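Local structure of alkylhalidase CmlS (Streptomyces venezuelae, 3I3L) at residues T95-W98 with A103-T106; A339-R344 with D353-W358; F377-S382 with D401-R406. The protein is a flavin-dependent halogenase of chloramphenicol biosynthesis that carries its FAD on a covalent flavin-aspartate bond. All coordinates share one frame; numbering follows the deposited sequence.

From the N terminus the chain first closes contact 1, a hairpin in which four residues separate the two segments. Far along, contact 2 closes the turn between helices 327-347 and 352-382, and contact 3 closes a connection of 18 residues that includes helix 389-394. The three follow in series; none nests or crosses. Helix 352-382 serves both later contacts, whose centres lie about 40 Å apart on opposite sides of the chain's centre. Its later end also reaches the hairpin: Trp98 NE1 hydrogen-bonds Phe377 O at 2.8 Å, and Phe377 packs on Trp105. The long helix thus ties the sheet of contact 1 to the helix pair of contact 2.

Contact 1 of 3, residues T95-W98 with A103-T106; sequences TFLW and APWT
Phe96 and Trp105 face each other as a hydrogen-bonded pair in the antiparallel beta hairpin formed by strands 89-97 and 105-108. Their backbones are joined by two nearly straight bonds, Phe96 N to Trp105 O (2.8 Å) and Trp105 N to Phe96 O (3.1 Å). Both side chains leave the same face of the sheet and run side by side. Starting at the root of the phenylalanine, CB of Phe96 sits over the five-membered ring of Trp105, 3.3 Å from NE1. Moving outward, CG lies just beyond the rim of the indole, nearest CZ2 and CE2 of Trp105; CD2 of Phe96 comes down to 3.4 Å from Trp105 CZ2, CE2 of Phe96 lies 3.7 Å from Trp105 CH2, and CZ, the tip, runs past the indole. The Phe96 ring and the six-membered ring of Trp105 therefore form an offset stack, with planes only 11° apart. The indole gets there because its CG lies between the backbone N and the carbonyl carbon (chi1 75°), which swings it across toward the neighbouring strand. Trp105 NE1 is buried and has no hydrogen-bonding partner in the model. A leucine in place of Trp105 would probably leave the ring of Phe96 without a flat surface to stack on and open a gap against Met435 and Ile436 of helix 430-439. On its other edge, strand 89-97 pairs with strand 226-231. Phe96 also meets Phe324, and its side chain is about 10 Å from the bound FAD. Toward the turn, Leu97 CD2 rests 3.7 Å from Pro104 CB, and one water bridges Phe96 O, Trp98 N and Ala103 O. On the opposite face, at a non-hydrogen-bonded pair, Thr95 OG1 and Thr106 OG1 share a hydrogen bond of 2.7 Å.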
# COMPACT_ATOMS: atom_id res chain seq x y z
N THR A 95 6.33 9.12 11.37
CA THR A 95 6.05 9.34 12.79
C THR A 95 4.59 9.74 13.04
O THR A 95 4.00 10.54 12.30
CB THR A 95 7.07 10.33 13.40
OG1 THR A 95 8.39 9.74 13.32
CG2 THR A 95 6.76 10.61 14.89
N PHE A 96 4.02 9.18 14.10
CA PHE A 96 2.60 9.33 14.42
C PHE A 96 2.39 9.92 15.80
O PHE A 96 2.96 9.42 16.79
CB PHE A 96 1.92 7.97 14.32
CG PHE A 96 1.86 7.45 12.94
CD1 PHE A 96 0.76 7.69 12.13
CD2 PHE A 96 2.93 6.78 12.41
CE1 PHE A 96 0.72 7.26 10.84
CE2 PHE A 96 2.89 6.33 11.08
CZ PHE A 96 1.78 6.56 10.30
N LEU A 97 1.60 11.00 15.88
CA LEU A 97 1.16 11.52 17.19
C LEU A 97 -0.29 11.18 17.30
O LEU A 97 -1.12 11.89 16.76
CB LEU A 97 1.40 13.03 17.34
CG LEU A 97 2.81 13.48 16.91
CD1 LEU A 97 3.06 14.94 17.29
CD2 LEU A 97 3.89 12.60 17.51
N TRP A 98 -0.57 10.06 17.98
CA TRP A 98 -1.79 9.29 17.72
C TRP A 98 -2.67 9.14 18.94
O TRP A 98 -2.44 8.27 19.79
CB TRP A 98 -1.44 7.89 17.13
CG TRP A 98 -2.57 7.37 16.30
CD1 TRP A 98 -3.38 6.32 16.60
CD2 TRP A 98 -3.04 7.90 15.06
NE1 TRP A 98 -4.33 6.15 15.62
CE2 TRP A 98 -4.15 7.14 14.67
CE3 TRP A 98 -2.62 8.95 14.25
CZ2 TRP A 98 -4.86 7.39 13.50
CZ3 TRP A 98 -3.34 9.23 13.09
CH2 TRP A 98 -4.44 8.43 12.72
N ALA A 103 2.51 8.94 24.13
CA ALA A 103 3.88 8.99 23.64
C ALA A 103 3.82 8.90 22.09
O ALA A 103 2.98 8.18 21.55
CB ALA A 103 4.63 7.78 24.21
N PRO A 104 4.70 9.59 21.40
CA PRO A 104 4.86 9.43 19.93
C PRO A 104 5.25 8.01 19.54
O PRO A 104 5.84 7.32 20.34
CB PRO A 104 6.02 10.39 19.58
CG PRO A 104 6.07 11.38 20.72
CD PRO A 104 5.62 10.60 21.96
N TRP A 105 4.90 7.58 18.33
CA TRP A 105 5.54 6.38 17.78
C TRP A 105 6.05 6.53 16.35
O TRP A 105 5.53 7.35 15.58
CB TRP A 105 4.66 5.12 17.96
CG TRP A 105 3.50 5.05 17.04
CD1 TRP A 105 2.21 5.56 17.23
CD2 TRP A 105 3.49 4.39 15.77
NE1 TRP A 105 1.42 5.23 16.14
CE2 TRP A 105 2.18 4.52 15.23
CE3 TRP A 105 4.48 3.68 15.03
CZ2 TRP A 105 1.84 4.01 13.97
CZ3 TRP A 105 4.11 3.10 13.79
CH2 TRP A 105 2.81 3.29 13.27
N THR A 106 7.10 5.78 16.00
CA THR A 106 7.69 5.89 14.68
C THR A 106 7.82 4.53 13.99
O THR A 106 8.30 3.57 14.62
CB THR A 106 9.09 6.54 14.80
OG1 THR A 106 8.93 7.90 15.21
CG2 THR A 106 9.89 6.47 13.45
O HOH W 1 1.39 8.49 19.33

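Contact 2 of 3, residues A339-R344 with D353-W358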
# COMPACT_ATOMS: atom_id res chain seq x y z
N ALA A 339 1.13 -5.14 -16.15
CA ALA A 339 2.10 -5.37 -17.21
C ALA A 339 2.46 -6.89 -17.33
O ALA A 339 2.38 -7.47 -18.41
CB ALA A 339 3.37 -4.52 -16.94
N ALA A 340 2.84 -7.51 -16.22
CA ALA A 340 3.24 -8.89 -16.25
C ALA A 340 2.06 -9.73 -16.64
O ALA A 340 2.21 -10.76 -17.32
CB ALA A 340 3.77 -9.30 -14.86
N ALA A 341 0.86 -9.34 -16.19
CA ALA A 341 -0.36 -10.09 -16.49
C ALA A 341 -0.65 -10.07 -17.99
O ALA A 341 -1.00 -11.09 -18.57
CB ALA A 341 -1.58 -9.48 -15.71
N ILE A 342 -0.56 -8.85 -18.58
CA ILE A 342 -0.80 -8.71 -20.02
C ILE A 342 0.25 -9.56 -20.82
O ILE A 342 -0.08 -10.27 -21.76
CB ILE A 342 -0.77 -7.24 -20.40
CG1 ILE A 342 -2.09 -6.51 -19.94
CG2 ILE A 342 -0.70 -7.10 -21.98
CD1 ILE A 342 -1.92 -5.02 -19.98
N ASP A 343 1.50 -9.51 -20.39
CA ASP A 343 2.53 -10.33 -21.02
C ASP A 343 2.24 -11.82 -20.97
O ASP A 343 2.36 -12.54 -21.96
CB ASP A 343 3.91 -10.04 -20.37
CG ASP A 343 5.03 -10.83 -21.04
OD1 ASP A 343 5.20 -10.73 -22.28
OD2 ASP A 343 5.71 -11.58 -20.34
N ARG A 344 1.83 -12.30 -19.80
CA ARG A 344 1.52 -13.71 -19.66
C ARG A 344 0.37 -14.14 -20.51
O ARG A 344 0.37 -15.23 -21.07
CB ARG A 344 1.24 -14.04 -18.18
CG ARG A 344 1.07 -15.47 -17.88
CD ARG A 344 2.37 -16.20 -17.74
NE ARG A 344 2.17 -17.65 -17.68
CZ ARG A 344 3.14 -18.57 -17.64
NH1 ARG A 344 4.41 -18.21 -17.59
NH2 ARG A 344 2.82 -19.86 -17.63
N ASP A 353 -8.13 -16.61 -17.91
CA ASP A 353 -9.00 -16.56 -16.76
C ASP A 353 -8.22 -16.62 -15.46
O ASP A 353 -8.46 -15.83 -14.55
CB ASP A 353 -10.02 -17.71 -16.79
CG ASP A 353 -11.14 -17.47 -17.85
OD1 ASP A 353 -11.42 -16.32 -18.24
OD2 ASP A 353 -11.79 -18.45 -18.27
N ALA A 354 -7.27 -17.53 -15.41
CA ALA A 354 -6.45 -17.71 -14.25
C ALA A 354 -5.64 -16.43 -13.97
O ALA A 354 -5.46 -16.05 -12.82
CB ALA A 354 -5.53 -18.91 -14.45
N VAL A 355 -5.17 -15.77 -15.02
CA VAL A 355 -4.32 -14.59 -14.81
C VAL A 355 -5.17 -13.43 -14.29
O VAL A 355 -4.73 -12.67 -13.45
CB VAL A 355 -3.56 -14.17 -16.13
CG1 VAL A 355 -3.05 -12.75 -16.05
CG2 VAL A 355 -2.34 -15.13 -16.42
N HIS A 356 -6.37 -13.26 -14.84
CA HIS A 356 -7.23 -12.20 -14.36
C HIS A 356 -7.66 -12.50 -12.90
O HIS A 356 -7.73 -11.59 -12.10
CB HIS A 356 -8.47 -12.11 -15.24
CG HIS A 356 -8.30 -11.21 -16.41
ND1 HIS A 356 -7.92 -9.89 -16.29
CD2 HIS A 356 -8.52 -11.41 -17.73
CE1 HIS A 356 -7.90 -9.32 -17.48
NE2 HIS A 356 -8.21 -10.22 -18.38
N ALA A 357 -7.97 -13.76 -12.60
CA ALA A 357 -8.34 -14.13 -11.26
C ALA A 357 -7.19 -13.85 -10.30
O ALA A 357 -7.43 -13.42 -9.20
CB ALA A 357 -8.81 -15.63 -11.18
N TRP A 358 -5.95 -14.05 -10.74
CA TRP A 358 -4.82 -13.70 -9.92
C TRP A 358 -4.71 -12.16 -9.72
O TRP A 358 -4.44 -11.68 -8.62
CB TRP A 358 -3.51 -14.33 -10.44
CG TRP A 358 -2.30 -13.71 -9.78
CD1 TRP A 358 -1.71 -14.10 -8.61
CD2 TRP A 358 -1.52 -12.58 -10.25
NE1 TRP A 358 -0.62 -13.33 -8.34
CE2 TRP A 358 -0.51 -12.35 -9.30
CE3 TRP A 358 -1.59 -11.77 -11.38
CZ2 TRP A 358 0.43 -11.33 -9.44
CZ3 TRP A 358 -0.67 -10.74 -11.51
CH2 TRP A 358 0.34 -10.55 -10.57
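Val355 drives its two methyls into the side of helix 327-347, one against Ala341 and the other against Arg344. CG1, anti to the backbone N (chi1 162°), meets Ala341 CB at 3.6 Å. CG2, anti to the carbonyl carbon, lies 3.7 Å from Arg344 CG, touching the aliphatic root of the arginine, whose side chain crosses that of the valine at about a right angle. Trp358, one turn on from Val355, approaches more loosely: its CZ3 stands 4.5 Å from Ala341 CB, with the methyl at the edge of the indole, near its plane. All of this is apolar, with no hydrogen bond between the two segments. Behind these contacts is an antiparallel helical hairpin: the axes of 339-344 and 353-358 come within 9.9 Å, with 172° between their directions. The Arg344 chain bends at chi2, and its NE forms a salt bridge with Glu351 in the connection between the helices. Beyond this layer, Leu498 and Tyr489 pack on Val355 from strands 498-506 and 483-491 of the C-terminal domain, while helix 33-44 meets Ala339 and Ile342 of helix 327-347.

Contact 3 of 3, residues F377-S382 with D401-R406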
# COMPACT_ATOMS: atom_id res chain seq x y z
N PHE A 377 -6.10 1.19 13.73
CA PHE A 377 -5.51 2.48 14.06
C PHE A 377 -6.53 3.55 14.41
O PHE A 377 -6.37 4.23 15.42
CB PHE A 377 -4.52 3.00 13.02
CG PHE A 377 -3.21 2.36 13.12
CD1 PHE A 377 -2.96 1.13 12.50
CD2 PHE A 377 -2.20 2.96 13.85
CE1 PHE A 377 -1.70 0.51 12.61
CE2 PHE A 377 -0.96 2.36 13.96
CZ PHE A 377 -0.72 1.12 13.34
N TYR A 378 -7.58 3.71 13.59
CA TYR A 378 -8.58 4.71 13.93
C TYR A 378 -9.23 4.41 15.32
O TYR A 378 -9.41 5.29 16.13
CB TYR A 378 -9.65 4.87 12.85
CG TYR A 378 -9.20 5.70 11.69
CD1 TYR A 378 -8.63 6.93 11.88
CD2 TYR A 378 -9.33 5.26 10.39
CE1 TYR A 378 -8.23 7.73 10.83
CE2 TYR A 378 -8.91 6.08 9.29
CZ TYR A 378 -8.35 7.28 9.55
OH TYR A 378 -7.92 8.12 8.51
N THR A 379 -9.58 3.14 15.57
CA THR A 379 -10.13 2.76 16.86
C THR A 379 -9.22 3.15 18.06
O THR A 379 -9.73 3.60 19.09
CB THR A 379 -10.50 1.27 16.89
OG1 THR A 379 -11.37 1.04 15.79
CG2 THR A 379 -11.25 0.91 18.20
N PHE A 380 -7.91 2.99 17.92
CA PHE A 380 -6.98 3.34 19.02
C PHE A 380 -7.00 4.80 19.30
O PHE A 380 -6.97 5.21 20.49
CB PHE A 380 -5.51 2.94 18.72
CG PHE A 380 -5.33 1.48 18.55
CD1 PHE A 380 -6.14 0.58 19.27
CD2 PHE A 380 -4.37 0.97 17.68
CE1 PHE A 380 -5.98 -0.80 19.10
CE2 PHE A 380 -4.19 -0.41 17.53
CZ PHE A 380 -5.00 -1.29 18.24
N ALA A 381 -7.03 5.61 18.26
CA ALA A 381 -7.10 7.06 18.49
C ALA A 381 -8.45 7.50 19.06
O ALA A 381 -8.52 8.52 19.75
CB ALA A 381 -6.81 7.85 17.25
N SER A 382 -9.49 6.74 18.77
CA SER A 382 -10.84 7.11 19.16
C SER A 382 -11.03 7.06 20.70
O SER A 382 -11.92 7.72 21.24
CB SER A 382 -11.90 6.28 18.46
OG SER A 382 -11.90 4.95 18.97
N ASP A 401 -20.26 -3.33 25.40
CA ASP A 401 -19.43 -4.23 26.22
C ASP A 401 -18.12 -4.67 25.55
O ASP A 401 -17.08 -4.69 26.21
CB ASP A 401 -20.26 -5.42 26.76
CG ASP A 401 -21.32 -5.01 27.85
OD1 ASP A 401 -21.21 -3.91 28.51
OD2 ASP A 401 -22.29 -5.81 28.06
N ASP A 402 -18.16 -4.99 24.24
CA ASP A 402 -16.96 -5.26 23.42
C ASP A 402 -15.99 -4.06 23.43
O ASP A 402 -14.76 -4.21 23.41
CB ASP A 402 -17.33 -5.58 21.95
CG ASP A 402 -17.92 -7.01 21.74
OD1 ASP A 402 -18.28 -7.64 22.75
OD2 ASP A 402 -18.00 -7.50 20.56
N ARG A 403 -16.59 -2.87 23.48
CA ARG A 403 -15.86 -1.60 23.42
C ARG A 403 -15.20 -1.18 24.71
O ARG A 403 -14.08 -0.66 24.68
CB ARG A 403 -16.75 -0.45 22.86
CG ARG A 403 -16.13 0.93 23.05
CD ARG A 403 -16.00 1.68 21.74
NE ARG A 403 -15.42 2.99 21.94
CZ ARG A 403 -14.44 3.51 21.18
NH1 ARG A 403 -13.95 2.78 20.17
NH2 ARG A 403 -13.95 4.74 21.44
N LEU A 404 -15.89 -1.37 25.84
CA LEU A 404 -15.28 -1.20 27.18
C LEU A 404 -14.18 -2.26 27.44
O LEU A 404 -13.05 -1.91 27.80
CB LEU A 404 -16.38 -1.17 28.26
CG LEU A 404 -17.26 0.12 28.25
CD1 LEU A 404 -17.32 0.93 26.84
CD2 LEU A 404 -18.69 -0.12 28.78
N THR A 405 -14.48 -3.54 27.17
CA THR A 405 -13.42 -4.56 27.09
C THR A 405 -12.27 -4.01 26.25
O THR A 405 -11.11 -4.04 26.70
CB THR A 405 -13.88 -5.93 26.47
OG1 THR A 405 -15.04 -6.44 27.17
CG2 THR A 405 -12.75 -6.98 26.49
N ARG A 406 -12.57 -3.48 25.05
CA ARG A 406 -11.48 -2.92 24.18
C ARG A 406 -10.56 -1.82 24.80
O ARG A 406 -9.39 -1.73 24.42
CB ARG A 406 -11.91 -2.60 22.74
CG ARG A 406 -10.71 -2.34 21.80
CD ARG A 406 -11.17 -1.67 20.49
NE ARG A 406 -12.11 -2.53 19.77
CZ ARG A 406 -11.77 -3.60 19.06
NH1 ARG A 406 -10.50 -3.95 18.92
NH2 ARG A 406 -12.70 -4.33 18.48
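The late part of the long helix 352-382 meets the short helix 400-406 through four side chains: Ser382 and Thr379 on the first, Arg403 and Arg406 on the second. The polar part of the contact centres on one oxygen. Arg403 presents the end of its guanidinium to Ser382 OG, with NH1 and NH2 each 3.2 Å from it. Both bonds bend to 149° at the hydrogen, as sharing one acceptor requires, and the oxygen lies in the guanidinium plane. That same hydroxyl gives its own proton to Thr379 O, 2.6 Å from Ser382 OG, a bond back to the previous turn. It is possible because OG sits between the backbone N and the carbonyl carbon (chi1 71°). With its proton turned to its own helix, the oxygen is left to accept from the arginine, and three bonds fix it. Helix 389-394 leads the chain back into a steeply crossed helix pair: segments 377-382 and 401-406 cross at -78°, their axes 12.0 Å apart at closest, so long arginine side chains span the distance. Arg406 comes in separately and sets its CD 3.5 Å from Thr379 CG2, while its NH2 forms a salt bridge with Glu398. Thr379 turns its hydroxyl elsewhere, to Ala375 O and Ile396 N, and offers this contact its methyl. Thr379 CG2 also lies 3.8 Å from Arg403 NH1, near the guanidinium plane and at its edge.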